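Local coordinates for protein chlorella virus DNA ligase-adenylate (Chlorella virus, PDB 1FVI) that probably seals nicks in duplex DNA at the expense of ATP, working through a covalent enzyme-adenylate intermediate, at residues A23-A28 with I134-V139; D64-I69 with Y95-V100; G161-K166 with G181-M186. The protein carries 1 engineered substitution. One frame throughout, in Å; residues are numbered along the deposited sequence.

How the contacts relate
All three contacts touch the same AMP and lie within the nucleotidyltransferase part of the ligase. Contact 2 is nested inside the chain loop closed by contact 1, and contact 3 follows both. Contacts 1 and 3 share a mixed sheet in which strands 21-25 and 162-165 are neighbours, with centres about 10 Å apart. Contacts 1 and 2, about 9 Å apart at their centres, meet in the other mixed sheet, where strands 131-135 and 92-99 run side by side. Contacts 2 and 3 are more distant, about 15 Å between centres, yet the Asp98-Arg165 salt bridge joins them. The adenine is thus held between two sheets, with segment 134-139 passing from one to the other.

Contact 1: residues A23-A28 with I134-V139. Engineered in segment 23-28: Ala28 (natural residue Asp). With AMP (adenosine monophosphate), chain C.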
loop_
_atom_site.group_PDB
_atom_site.type_symbol
_atom_site.label_atom_id
_atom_site.label_comp_id
_atom_site.label_asym_id
_atom_site.label_seq_id
_atom_site.Cartn_x
_atom_site.Cartn_y
_atom_site.Cartn_z
ATOM N N ALA A 23 6.808 8.708 -4.988
ATOM C CA ALA A 23 6.400 7.352 -4.635
ATOM C C ALA A 23 5.127 7.188 -3.820
ATOM O O ALA A 23 4.727 8.075 -3.076
ATOM C CB ALA A 23 7.567 6.630 -3.936
ATOM N N THR A 24 4.480 6.040 -4.001
ATOM C CA THR A 24 3.271 5.695 -3.266
ATOM C C THR A 24 3.385 4.206 -2.948
ATOM O O THR A 24 4.279 3.525 -3.465
ATOM C CB THR A 24 1.953 5.987 -4.064
ATOM O OG1 THR A 24 2.020 5.388 -5.363
ATOM C CG2 THR A 24 1.685 7.506 -4.172
ATOM N N PRO A 25 2.541 3.698 -2.031
ATOM C CA PRO A 25 2.592 2.280 -1.672
ATOM C C PRO A 25 1.912 1.362 -2.668
ATOM O O PRO A 25 0.864 1.695 -3.228
ATOM C CB PRO A 25 1.884 2.248 -0.325
ATOM C CG PRO A 25 0.863 3.312 -0.472
ATOM C CD PRO A 25 1.641 4.432 -1.124
ATOM N N LYS A 26 2.545 0.221 -2.924
ATOM C CA LYS A 26 1.979 -0.767 -3.830
ATOM C C LYS A 26 0.828 -1.459 -3.070
ATOM O O LYS A 26 1.044 -2.190 -2.099
ATOM C CB LYS A 26 3.053 -1.776 -4.255
ATOM C CG LYS A 26 2.693 -2.709 -5.420
ATOM C CD LYS A 26 3.909 -3.555 -5.776
ATOM C CE LYS A 26 3.762 -4.341 -7.085
ATOM N NZ LYS A 26 2.679 -5.379 -7.081
ATOM N N ILE A 27 -0.400 -1.164 -3.483
ATOM C CA ILE A 27 -1.586 -1.737 -2.856
ATOM C C ILE A 27 -2.053 -3.052 -3.510
ATOM O O ILE A 27 -2.097 -3.195 -4.751
ATOM C CB ILE A 27 -2.768 -0.706 -2.868
ATOM C CG1 ILE A 27 -2.355 0.573 -2.154
ATOM C CG2 ILE A 27 -4.030 -1.294 -2.230
ATOM C CD1 ILE A 27 -3.047 1.785 -2.687
ATOM N N ALA A 28 -2.376 -4.011 -2.645
ATOM C CA ALA A 28 -2.898 -5.302 -3.054
ATOM C C ALA A 28 -4.410 -5.075 -2.991
ATOM O O ALA A 28 -4.999 -5.026 -1.909
ATOM C CB ALA A 28 -2.476 -6.384 -2.058
ATOM N N ILE A 134 -9.233 7.318 0.855
ATOM C CA ILE A 134 -7.861 7.606 1.243
ATOM C C ILE A 134 -7.041 8.196 0.107
ATOM O O ILE A 134 -6.695 7.500 -0.842
ATOM C CB ILE A 134 -7.149 6.338 1.770
ATOM C CG1 ILE A 134 -7.910 5.768 2.977
ATOM C CG2 ILE A 134 -5.723 6.683 2.160
ATOM C CD1 ILE A 134 -7.375 4.448 3.468
ATOM N N PRO A 135 -6.762 9.507 0.170
ATOM C CA PRO A 135 -5.974 10.180 -0.867
ATOM C C PRO A 135 -4.519 9.695 -0.806
ATOM O O PRO A 135 -3.864 9.790 0.233
ATOM C CB PRO A 135 -6.070 11.663 -0.470
ATOM C CG PRO A 135 -7.327 11.743 0.352
ATOM C CD PRO A 135 -7.256 10.479 1.163
ATOM N N LEU A 136 -4.042 9.120 -1.901
ATOM C CA LEU A 136 -2.670 8.654 -1.964
ATOM C C LEU A 136 -1.811 9.751 -2.560
ATOM O O LEU A 136 -1.610 9.801 -3.769
ATOM C CB LEU A 136 -2.550 7.403 -2.830
ATOM C CG LEU A 136 -2.550 5.998 -2.220
ATOM C CD1 LEU A 136 -1.788 5.086 -3.176
ATOM C CD2 LEU A 136 -1.886 5.973 -0.843
ATOM N N ILE A 137 -1.383 10.681 -1.716
ATOM C CA ILE A 137 -0.515 11.775 -2.142
ATOM C C ILE A 137 0.927 11.218 -2.115
ATOM O O ILE A 137 1.357 10.631 -1.112
ATOM C CB ILE A 137 -0.725 12.969 -1.214
ATOM C CG1 ILE A 137 -2.175 13.458 -1.396
ATOM C CG2 ILE A 137 0.320 14.056 -1.486
ATOM C CD1 ILE A 137 -2.682 14.381 -0.328
ATOM N N PRO A 138 1.673 11.344 -3.230
ATOM C CA PRO A 138 3.042 10.814 -3.269
ATOM C C PRO A 138 4.092 11.477 -2.393
ATOM O O PRO A 138 3.950 12.627 -1.975
ATOM C CB PRO A 138 3.405 10.913 -4.744
ATOM C CG PRO A 138 2.679 12.181 -5.159
ATOM C CD PRO A 138 1.330 12.019 -4.495
ATOM N N VAL A 139 5.144 10.709 -2.126
ATOM C CA VAL A 139 6.281 11.139 -1.327
ATOM C C VAL A 139 7.389 11.454 -2.319
ATOM O O VAL A 139 7.561 10.723 -3.279
ATOM C CB VAL A 139 6.794 9.978 -0.433
ATOM C CG1 VAL A 139 8.095 10.368 0.247
ATOM C CG2 VAL A 139 5.756 9.609 0.599
HETATM P P AMP C . 2.093 -5.956 -8.303
HETATM O O1P AMP C . 2.985 -6.601 -9.264
HETATM O O3P AMP C . 1.004 -7.098 -8.152
HETATM O "O5'" AMP C . 1.309 -4.860 -8.974
HETATM C "C5'" AMP C . 0.198 -4.159 -8.229
HETATM C "C4'" AMP C . -0.897 -3.653 -9.142
HETATM O "O4'" AMP C . -1.627 -2.682 -8.386
HETATM C "C3'" AMP C . -0.377 -2.930 -10.406
HETATM O "O3'" AMP C . -1.143 -3.179 -11.584
HETATM C "C2'" AMP C . -0.508 -1.480 -10.089
HETATM O "O2'" AMP C . -0.776 -0.740 -11.275
HETATM C "C1'" AMP C . -1.601 -1.420 -9.007
HETATM N N9 AMP C . -1.282 -0.424 -8.003
HETATM C C8 AMP C . -1.293 -0.660 -6.646
HETATM N N7 AMP C . -0.961 0.416 -5.992
HETATM C C5 AMP C . -0.718 1.415 -6.925
HETATM C C6 AMP C . -0.333 2.760 -6.823
HETATM N N6 AMP C . -0.108 3.368 -5.634
HETATM N N1 AMP C . -0.192 3.430 -7.981
HETATM C C2 AMP C . -0.411 2.832 -9.130
HETATM N N3 AMP C . -0.777 1.571 -9.377
HETATM C C4 AMP C . -0.929 0.863 -8.220
#
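With chi1 at 52°, Thr24 gives its two branches different tasks: OG1, held between the backbone N and the carbonyl carbon, faces the adenine, while CG2 lies alongside Pro138, 3.7 Å from Pro138 CA. Leu136 has a chi1 of -96°, well off a staggered position, and its two methyls part to meet different neighbours. Leu136 CD1 meets Ile27 CD1 tip to tip at 3.6 Å, and Leu136 CD2 comes up to Pro25 CG at 3.8 Å. The backbones join beside this apolar cluster, where Ala23 and Val139 form an antiparallel hydrogen-bonded pair; Ala23 N donates to Val139 O at 2.7 Å, and Val139 N returns a bond to Ala23 O. The side chains of this pair share the sheet face covered by Tyr150 of helix 144-156.

Segment 23-28 carries the lysine and the start of the KxDG motif of the covalent nucleotidyltransferases, here with the engineered Ala28 in place of the aspartate. The Lys26 chain runs extended as far as CE, bends at chi4 (-64°) and ends in a covalent bond of 1.5 Å from Lys26 NZ to AMP P. The base is read by the residues around that lysine. AMP N6 donates to Thr24 OG1 at 2.9 Å and to Pro25 O at 3.1 Å, so two acceptors grip the amino group, and Ile27 N gives a nearly straight bond of 3.0 Å to AMP N7. This pattern suits a purine with an amino group at position 6. Leu136 CD1 also packs against AMP N6, while Phe97 and Tyr95 of strand 92-99 touch the Leu136 side chain.

Contact 2: residues D64-I69 with Y95-V100. With AMP (adenosine monophosphate), chain C.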
loop_
_atom_site.group_PDB
_atom_site.type_symbol
_atom_site.label_atom_id
_atom_site.label_comp_id
_atom_site.label_asym_id
_atom_site.label_seq_id
_atom_site.Cartn_x
_atom_site.Cartn_y
_atom_site.Cartn_z
ATOM N N ASP A 64 -8.920 7.523 -10.263
ATOM C CA ASP A 64 -8.223 6.254 -10.402
ATOM C C ASP A 64 -7.716 5.810 -9.018
ATOM O O ASP A 64 -7.262 6.642 -8.215
ATOM C CB ASP A 64 -7.074 6.380 -11.398
ATOM C CG ASP A 64 -6.556 5.036 -11.850
ATOM O OD1 ASP A 64 -7.120 3.993 -11.420
ATOM O OD2 ASP A 64 -5.587 5.031 -12.643
ATOM N N GLY A 65 -7.817 4.509 -8.738
ATOM C CA GLY A 65 -7.400 4.016 -7.435
ATOM C C GLY A 65 -7.602 2.537 -7.169
ATOM O O GLY A 65 -7.790 1.734 -8.090
ATOM N N GLU A 66 -7.537 2.177 -5.892
ATOM C CA GLU A 66 -7.662 0.785 -5.463
ATOM C C GLU A 66 -8.678 0.577 -4.356
ATOM O O GLU A 66 -8.656 1.260 -3.317
ATOM C CB GLU A 66 -6.304 0.276 -4.931
ATOM C CG GLU A 66 -5.167 0.147 -5.953
ATOM C CD GLU A 66 -5.171 -1.169 -6.681
ATOM O OE1 GLU A 66 -4.543 -1.241 -7.742
ATOM O OE2 GLU A 66 -5.763 -2.144 -6.194
ATOM N N ILE A 67 -9.540 -0.407 -4.561
ATOM C CA ILE A 67 -10.534 -0.744 -3.549
ATOM C C ILE A 67 -9.903 -1.857 -2.707
ATOM O O ILE A 67 -9.195 -2.721 -3.233
ATOM C CB ILE A 67 -11.854 -1.288 -4.184
ATOM C CG1 ILE A 67 -12.385 -0.309 -5.243
ATOM C CG2 ILE A 67 -12.912 -1.566 -3.092
ATOM C CD1 ILE A 67 -13.524 -0.874 -6.096
ATOM N N SER A 68 -10.145 -1.814 -1.401
ATOM C CA SER A 68 -9.630 -2.820 -0.499
ATOM C C SER A 68 -10.316 -2.752 0.842
ATOM O O SER A 68 -10.707 -1.678 1.281
ATOM C CB SER A 68 -8.128 -2.640 -0.291
ATOM O OG SER A 68 -7.860 -1.357 0.223
ATOM N N ILE A 69 -10.506 -3.917 1.454
ATOM C CA ILE A 69 -11.093 -4.023 2.791
ATOM C C ILE A 69 -9.863 -4.087 3.702
ATOM O O ILE A 69 -9.138 -5.088 3.726
ATOM C CB ILE A 69 -11.944 -5.296 2.932
ATOM C CG1 ILE A 69 -13.021 -5.320 1.846
ATOM C CG2 ILE A 69 -12.585 -5.331 4.298
ATOM C CD1 ILE A 69 -13.911 -6.536 1.873
ATOM N N TYR A 95 -8.282 3.706 -2.025
ATOM C CA TYR A 95 -7.054 4.484 -2.087
ATOM C C TYR A 95 -7.092 5.187 -3.444
ATOM O O TYR A 95 -6.965 4.541 -4.494
ATOM C CB TYR A 95 -5.837 3.560 -1.999
ATOM C CG TYR A 95 -5.651 2.870 -0.657
ATOM C CD1 TYR A 95 -6.204 1.612 -0.417
ATOM C CD2 TYR A 95 -4.888 3.463 0.362
ATOM C CE1 TYR A 95 -6.001 0.949 0.802
ATOM C CE2 TYR A 95 -4.675 2.811 1.582
ATOM C CZ TYR A 95 -5.237 1.552 1.789
ATOM O OH TYR A 95 -5.024 0.883 2.974
ATOM N N TRP A 96 -7.314 6.498 -3.405
ATOM C CA TRP A 96 -7.428 7.329 -4.603
ATOM C C TRP A 96 -6.072 7.878 -4.958
ATOM O O TRP A 96 -5.586 8.793 -4.304
ATOM C CB TRP A 96 -8.407 8.462 -4.297
ATOM C CG TRP A 96 -8.800 9.370 -5.446
ATOM C CD1 TRP A 96 -8.589 9.163 -6.775
ATOM C CD2 TRP A 96 -9.436 10.657 -5.331
ATOM N NE1 TRP A 96 -9.040 10.247 -7.495
ATOM C CE2 TRP A 96 -9.561 11.178 -6.637
ATOM C CE3 TRP A 96 -9.902 11.422 -4.246
ATOM C CZ2 TRP A 96 -10.128 12.435 -6.896
ATOM C CZ3 TRP A 96 -10.471 12.674 -4.504
ATOM C CH2 TRP A 96 -10.574 13.164 -5.825
ATOM N N PHE A 97 -5.451 7.319 -5.992
ATOM C CA PHE A 97 -4.117 7.765 -6.374
ATOM C C PHE A 97 -3.956 8.623 -7.631
ATOM O O PHE A 97 -2.865 9.155 -7.873
ATOM C CB PHE A 97 -3.128 6.587 -6.373
ATOM C CG PHE A 97 -3.538 5.425 -7.236
ATOM C CD1 PHE A 97 -3.664 5.569 -8.631
ATOM C CD2 PHE A 97 -3.686 4.159 -6.676
ATOM C CE1 PHE A 97 -3.920 4.469 -9.454
ATOM C CE2 PHE A 97 -3.942 3.039 -7.485
ATOM C CZ PHE A 97 -4.058 3.189 -8.879
ATOM N N ASP A 98 -5.018 8.749 -8.431
ATOM C CA ASP A 98 -4.955 9.571 -9.632
ATOM C C ASP A 98 -6.303 10.189 -9.973
ATOM O O ASP A 98 -7.345 9.720 -9.524
ATOM C CB ASP A 98 -4.383 8.793 -10.826
ATOM C CG ASP A 98 -3.544 9.670 -11.751
ATOM O OD1 ASP A 98 -3.557 10.913 -11.606
ATOM O OD2 ASP A 98 -2.864 9.108 -12.636
ATOM N N TYR A 99 -6.254 11.237 -10.789
ATOM C CA TYR A 99 -7.426 12.008 -11.193
ATOM C C TYR A 99 -7.154 12.653 -12.540
ATOM O O TYR A 99 -6.368 13.606 -12.613
ATOM C CB TYR A 99 -7.639 13.135 -10.171
ATOM C CG TYR A 99 -8.880 13.975 -10.370
ATOM C CD1 TYR A 99 -9.994 13.469 -11.049
ATOM C CD2 TYR A 99 -8.975 15.246 -9.798
ATOM C CE1 TYR A 99 -11.172 14.199 -11.144
ATOM C CE2 TYR A 99 -10.150 15.984 -9.882
ATOM C CZ TYR A 99 -11.245 15.450 -10.554
ATOM O OH TYR A 99 -12.426 16.150 -10.609
ATOM N N VAL A 100 -7.805 12.175 -13.597
ATOM C CA VAL A 100 -7.567 12.792 -14.892
ATOM C C VAL A 100 -8.282 14.121 -15.116
ATOM O O VAL A 100 -7.658 15.032 -15.634
ATOM C CB VAL A 100 -7.727 11.815 -16.083
ATOM C CG1 VAL A 100 -7.712 12.575 -17.442
ATOM C CG2 VAL A 100 -6.562 10.847 -16.078
HETATM P P AMP C . 2.093 -5.956 -8.303
HETATM O O1P AMP C . 2.985 -6.601 -9.264
HETATM O O3P AMP C . 1.004 -7.098 -8.152
HETATM O "O5'" AMP C . 1.309 -4.860 -8.974
HETATM C "C5'" AMP C . 0.198 -4.159 -8.229
HETATM C "C4'" AMP C . -0.897 -3.653 -9.142
HETATM O "O4'" AMP C . -1.627 -2.682 -8.386
HETATM C "C3'" AMP C . -0.377 -2.930 -10.406
HETATM O "O3'" AMP C . -1.143 -3.179 -11.584
HETATM C "C2'" AMP C . -0.508 -1.480 -10.089
HETATM O "O2'" AMP C . -0.776 -0.740 -11.275
HETATM C "C1'" AMP C . -1.601 -1.420 -9.007
HETATM N N9 AMP C . -1.282 -0.424 -8.003
HETATM C C8 AMP C . -1.293 -0.660 -6.646
HETATM N N7 AMP C . -0.961 0.416 -5.992
HETATM C C5 AMP C . -0.718 1.415 -6.925
HETATM C C6 AMP C . -0.333 2.760 -6.823
HETATM N N6 AMP C . -0.108 3.368 -5.634
HETATM N N1 AMP C . -0.192 3.430 -7.981
HETATM C C2 AMP C . -0.411 2.832 -9.130
HETATM N N3 AMP C . -0.777 1.571 -9.377
HETATM C C4 AMP C . -0.929 0.863 -8.220
HETATM O O HOH W 1 -3.163 6.166 -12.453
#
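Asp64 and Glu66 pair antiparallel with Asp98 and Tyr95 across a classic beta bulge in the interior of a mixed sheet, where strands 63-68 and 92-99 lie between strands 30-34 and 131-135. Phe97 and Asp98 both face Asp64 at the bulge, and Asp64 O accepts from both: Phe97 N approaches in the carbonyl plane at 2.9 Å, whereas Asp98 N, at 3.1 Å, stands above that plane. Regular pairing holds on the other side of Gly65, where Glu66 and Tyr95 exchange two backbone bonds.

The bulge brings the Phe97 ring to the nucleotide. Gly65, without a side chain, sets its CA over the centre of one ring face in a CH-pi contact, 3.7 Å from the Phe97 centroid and 14° off the normal. The adenine covers the opposite face, with AMP C6 3.6 Å from Phe97 CD2. These strands carry nucleotidyltransferase motifs III, with Glu66, and IIIa, with Phe97. Glu66 CG touches the ring edge 3.5 Å from Phe97 CE2; a bend at chi2 (-86°) then carries the carboxylate to the ribose, where Glu66 OE1 lies 3.2 Å from AMP C1'.

The Asp64 carboxylate slants across the CE1 corner of the same ring from the Gly65 side, its plane 57° from that of the ring. Water 1 donates to both Asp64 OD2 and Asp98 OD2 and so bridges the two acids. Arg31 forms a salt bridge with Asp64, which also bonds Tyr171 OH, and Arg165 and Arg111 pair with Asp98; these arginines would offset the neighbouring negative charges. Further along, Ser68 OG meets the edge of the Tyr95 ring, 3.0 Å from Tyr95 CE1, and is buried with no hydrogen-bonding partner.

Contact 3: residues G161-K166 with G181-M186; sequences GVMIRK and GILLKM. With AMP (adenosine monophosphate), chain C; SO4 (sulfate ion), chain B.
Met163 and Lys185 lie side by side on one face of an antiparallel strand pair, pointing the same way toward the nucleotide. All three Met163 torsions are near -60°, and the resulting curl lays the side chain against the adenine, with Met163 CG 3.4 Å from AMP C6, on the side of the base away from Phe97. Its sulfur packs against the neighbouring strand, Met163 SD being 3.6 Å from Lys185 CB. Lys185 takes the other course: chi1 is 47° and the chain beyond CG is fully extended. It therefore reaches the phosphate end of the nucleotide, where Lys185 NZ donates to AMP O1P at 2.7 Å. A second bond of 2.8 Å goes from Lys185 NZ to O2 of a sulfate ion, probably from the crystallisation liquor, that Arg41 also holds, so the ammonium bridges two anions.

Strands 162-165 and 184-186 carry nucleotidyltransferase motifs IV and V, and paired backbone bonds join Val162 to Met186 and Ile164 to Leu184. Ile164 N to Leu184 O is nearly straight at 2.7 Å. The side chains of those four residues occupy the face turned from the nucleotide, where helix 144-156 covers Val162 and Met186. Val162 is modelled almost eclipsed (chi1 -2°) with CG1 3.4 Å from Met186 CE, a tight fit whose detail is doubtful. Ile164 CD1 slants across to Met186 CB at 3.9 Å.

At the far end of the strand pair, Leu183 CG covers one face of the Arg165 guanidinium, whose NH1 pairs with Asp98. The Lys166 aliphatic chain runs over Gly181 O on its way to a bond from NZ to Glu180 O, and water 2 donates to both Lys166 O and Ile182 O.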
loop_
_atom_site.group_PDB
_atom_site.type_symbol
_atom_site.label_atom_id
_atom_site.label_comp_id
_atom_site.label_asym_id
_atom_site.label_seq_id
_atom_site.Cartn_x
_atom_site.Cartn_y
_atom_site.Cartn_z
ATOM N N GLY A 161 4.948 -3.198 -1.717
ATOM C CA GLY A 161 6.228 -2.657 -2.108
ATOM C C GLY A 161 5.916 -1.240 -2.496
ATOM O O GLY A 161 4.969 -0.662 -1.952
ATOM N N VAL A 162 6.639 -0.687 -3.467
ATOM C CA VAL A 162 6.399 0.703 -3.872
ATOM C C VAL A 162 6.155 0.977 -5.352
ATOM O O VAL A 162 6.583 0.225 -6.240
ATOM C CB VAL A 162 7.471 1.706 -3.257
ATOM C CG1 VAL A 162 8.476 0.975 -2.346
ATOM C CG2 VAL A 162 8.173 2.528 -4.317
ATOM N N MET A 163 5.369 2.018 -5.592
ATOM C CA MET A 163 5.044 2.462 -6.947
ATOM C C MET A 163 5.749 3.798 -7.174
ATOM O O MET A 163 5.581 4.730 -6.390
ATOM C CB MET A 163 3.529 2.601 -7.134
ATOM C CG MET A 163 2.763 1.302 -6.883
ATOM S SD MET A 163 3.244 -0.078 -7.930
ATOM C CE MET A 163 2.663 0.478 -9.558
ATOM N N ILE A 164 6.537 3.863 -8.246
ATOM C CA ILE A 164 7.328 5.043 -8.626
ATOM C C ILE A 164 6.803 5.802 -9.869
ATOM O O ILE A 164 6.491 5.201 -10.906
ATOM C CB ILE A 164 8.795 4.625 -8.912
ATOM C CG1 ILE A 164 9.364 3.866 -7.710
ATOM C CG2 ILE A 164 9.646 5.853 -9.191
ATOM C CD1 ILE A 164 10.586 3.039 -8.020
ATOM N N ARG A 165 6.767 7.129 -9.766
ATOM C CA ARG A 165 6.308 7.967 -10.868
ATOM C C ARG A 165 7.144 9.221 -11.071
ATOM O O ARG A 165 7.566 9.875 -10.103
ATOM C CB ARG A 165 4.861 8.420 -10.644
ATOM C CG ARG A 165 3.822 7.322 -10.525
ATOM C CD ARG A 165 2.534 7.750 -11.201
ATOM N NE ARG A 165 1.345 7.165 -10.587
ATOM C CZ ARG A 165 0.106 7.310 -11.064
ATOM N NH1 ARG A 165 -0.122 8.004 -12.175
ATOM N NH2 ARG A 165 -0.927 6.836 -10.382
ATOM N N LYS A 166 7.392 9.568 -12.335
ATOM C CA LYS A 166 8.093 10.817 -12.617
ATOM C C LYS A 166 6.997 11.905 -12.477
ATOM O O LYS A 166 5.818 11.658 -12.750
ATOM C CB LYS A 166 8.769 10.804 -14.001
ATOM C CG LYS A 166 7.865 10.838 -15.198
ATOM C CD LYS A 166 8.704 10.605 -16.453
ATOM C CE LYS A 166 7.973 11.027 -17.728
ATOM N NZ LYS A 166 8.698 10.637 -18.986
ATOM N N GLY A 181 9.489 5.821 -17.440
ATOM C CA GLY A 181 9.474 6.105 -16.018
ATOM C C GLY A 181 8.191 6.779 -15.558
ATOM O O GLY A 181 8.220 7.557 -14.605
ATOM N N ILE A 182 7.067 6.461 -16.212
ATOM C CA ILE A 182 5.774 7.071 -15.873
ATOM C C ILE A 182 5.186 6.396 -14.654
ATOM O O ILE A 182 4.728 7.058 -13.719
ATOM C CB ILE A 182 4.772 6.992 -17.078
ATOM C CG1 ILE A 182 5.254 7.879 -18.235
ATOM C CG2 ILE A 182 3.367 7.416 -16.667
ATOM C CD1 ILE A 182 4.495 7.633 -19.514
ATOM N N LEU A 183 5.245 5.073 -14.650
ATOM C CA LEU A 183 4.730 4.285 -13.534
ATOM C C LEU A 183 5.577 3.036 -13.460
ATOM O O LEU A 183 5.632 2.273 -14.419
ATOM C CB LEU A 183 3.257 3.911 -13.754
ATOM C CG LEU A 183 2.307 3.735 -12.561
ATOM C CD1 LEU A 183 1.603 2.400 -12.692
ATOM C CD2 LEU A 183 3.003 3.928 -11.172
ATOM N N LEU A 184 6.234 2.845 -12.316
ATOM C CA LEU A 184 7.106 1.696 -12.095
ATOM C C LEU A 184 6.809 0.990 -10.773
ATOM O O LEU A 184 6.497 1.627 -9.766
ATOM C CB LEU A 184 8.585 2.133 -12.087
ATOM C CG LEU A 184 9.169 3.024 -13.198
ATOM C CD1 LEU A 184 10.611 3.363 -12.841
ATOM C CD2 LEU A 184 9.093 2.353 -14.563
ATOM N N LYS A 185 6.892 -0.336 -10.783
ATOM C CA LYS A 185 6.677 -1.096 -9.562
ATOM C C LYS A 185 8.006 -1.645 -9.046
ATOM O O LYS A 185 8.854 -2.131 -9.810
ATOM C CB LYS A 185 5.589 -2.177 -9.710
ATOM C CG LYS A 185 5.637 -3.067 -10.910
ATOM C CD LYS A 185 4.340 -3.859 -10.996
ATOM C CE LYS A 185 4.440 -5.013 -11.963
ATOM N NZ LYS A 185 3.240 -5.893 -11.897
ATOM N N MET A 186 8.192 -1.498 -7.742
ATOM C CA MET A 186 9.417 -1.903 -7.093
ATOM C C MET A 186 9.236 -2.782 -5.868
ATOM O O MET A 186 8.507 -2.454 -4.949
ATOM C CB MET A 186 10.210 -0.657 -6.704
ATOM C CG MET A 186 11.413 -0.946 -5.833
ATOM S SD MET A 186 12.276 0.515 -5.323
ATOM C CE MET A 186 11.580 0.743 -3.793
HETATM P P AMP C . 2.093 -5.956 -8.303
HETATM O O1P AMP C . 2.985 -6.601 -9.264
HETATM O O3P AMP C . 1.004 -7.098 -8.152
HETATM O "O5'" AMP C . 1.309 -4.860 -8.974
HETATM C "C5'" AMP C . 0.198 -4.159 -8.229
HETATM C "C4'" AMP C . -0.897 -3.653 -9.142
HETATM O "O4'" AMP C . -1.627 -2.682 -8.386
HETATM C "C3'" AMP C . -0.377 -2.930 -10.406
HETATM O "O3'" AMP C . -1.143 -3.179 -11.584
HETATM C "C2'" AMP C . -0.508 -1.480 -10.089
HETATM O "O2'" AMP C . -0.776 -0.740 -11.275
HETATM C "C1'" AMP C . -1.601 -1.420 -9.007
HETATM N N9 AMP C . -1.282 -0.424 -8.003
HETATM C C8 AMP C . -1.293 -0.660 -6.646
HETATM N N7 AMP C . -0.961 0.416 -5.992
HETATM C C5 AMP C . -0.718 1.415 -6.925
HETATM C C6 AMP C . -0.333 2.760 -6.823
HETATM N N6 AMP C . -0.108 3.368 -5.634
HETATM N N1 AMP C . -0.192 3.430 -7.981
HETATM C C2 AMP C . -0.411 2.832 -9.130
HETATM N N3 AMP C . -0.777 1.571 -9.377
HETATM C C4 AMP C . -0.929 0.863 -8.220
HETATM S S SO4 B . -0.037 -6.031 -13.332
HETATM O O1 SO4 B . -0.609 -6.241 -14.657
HETATM O O2 SO4 B . 1.055 -5.001 -13.384
HETATM O O3 SO4 B . 0.542 -7.336 -12.724
HETATM O O4 SO4 B . -1.134 -5.593 -12.364
HETATM O O HOH W 2 4.325 9.675 -13.949
#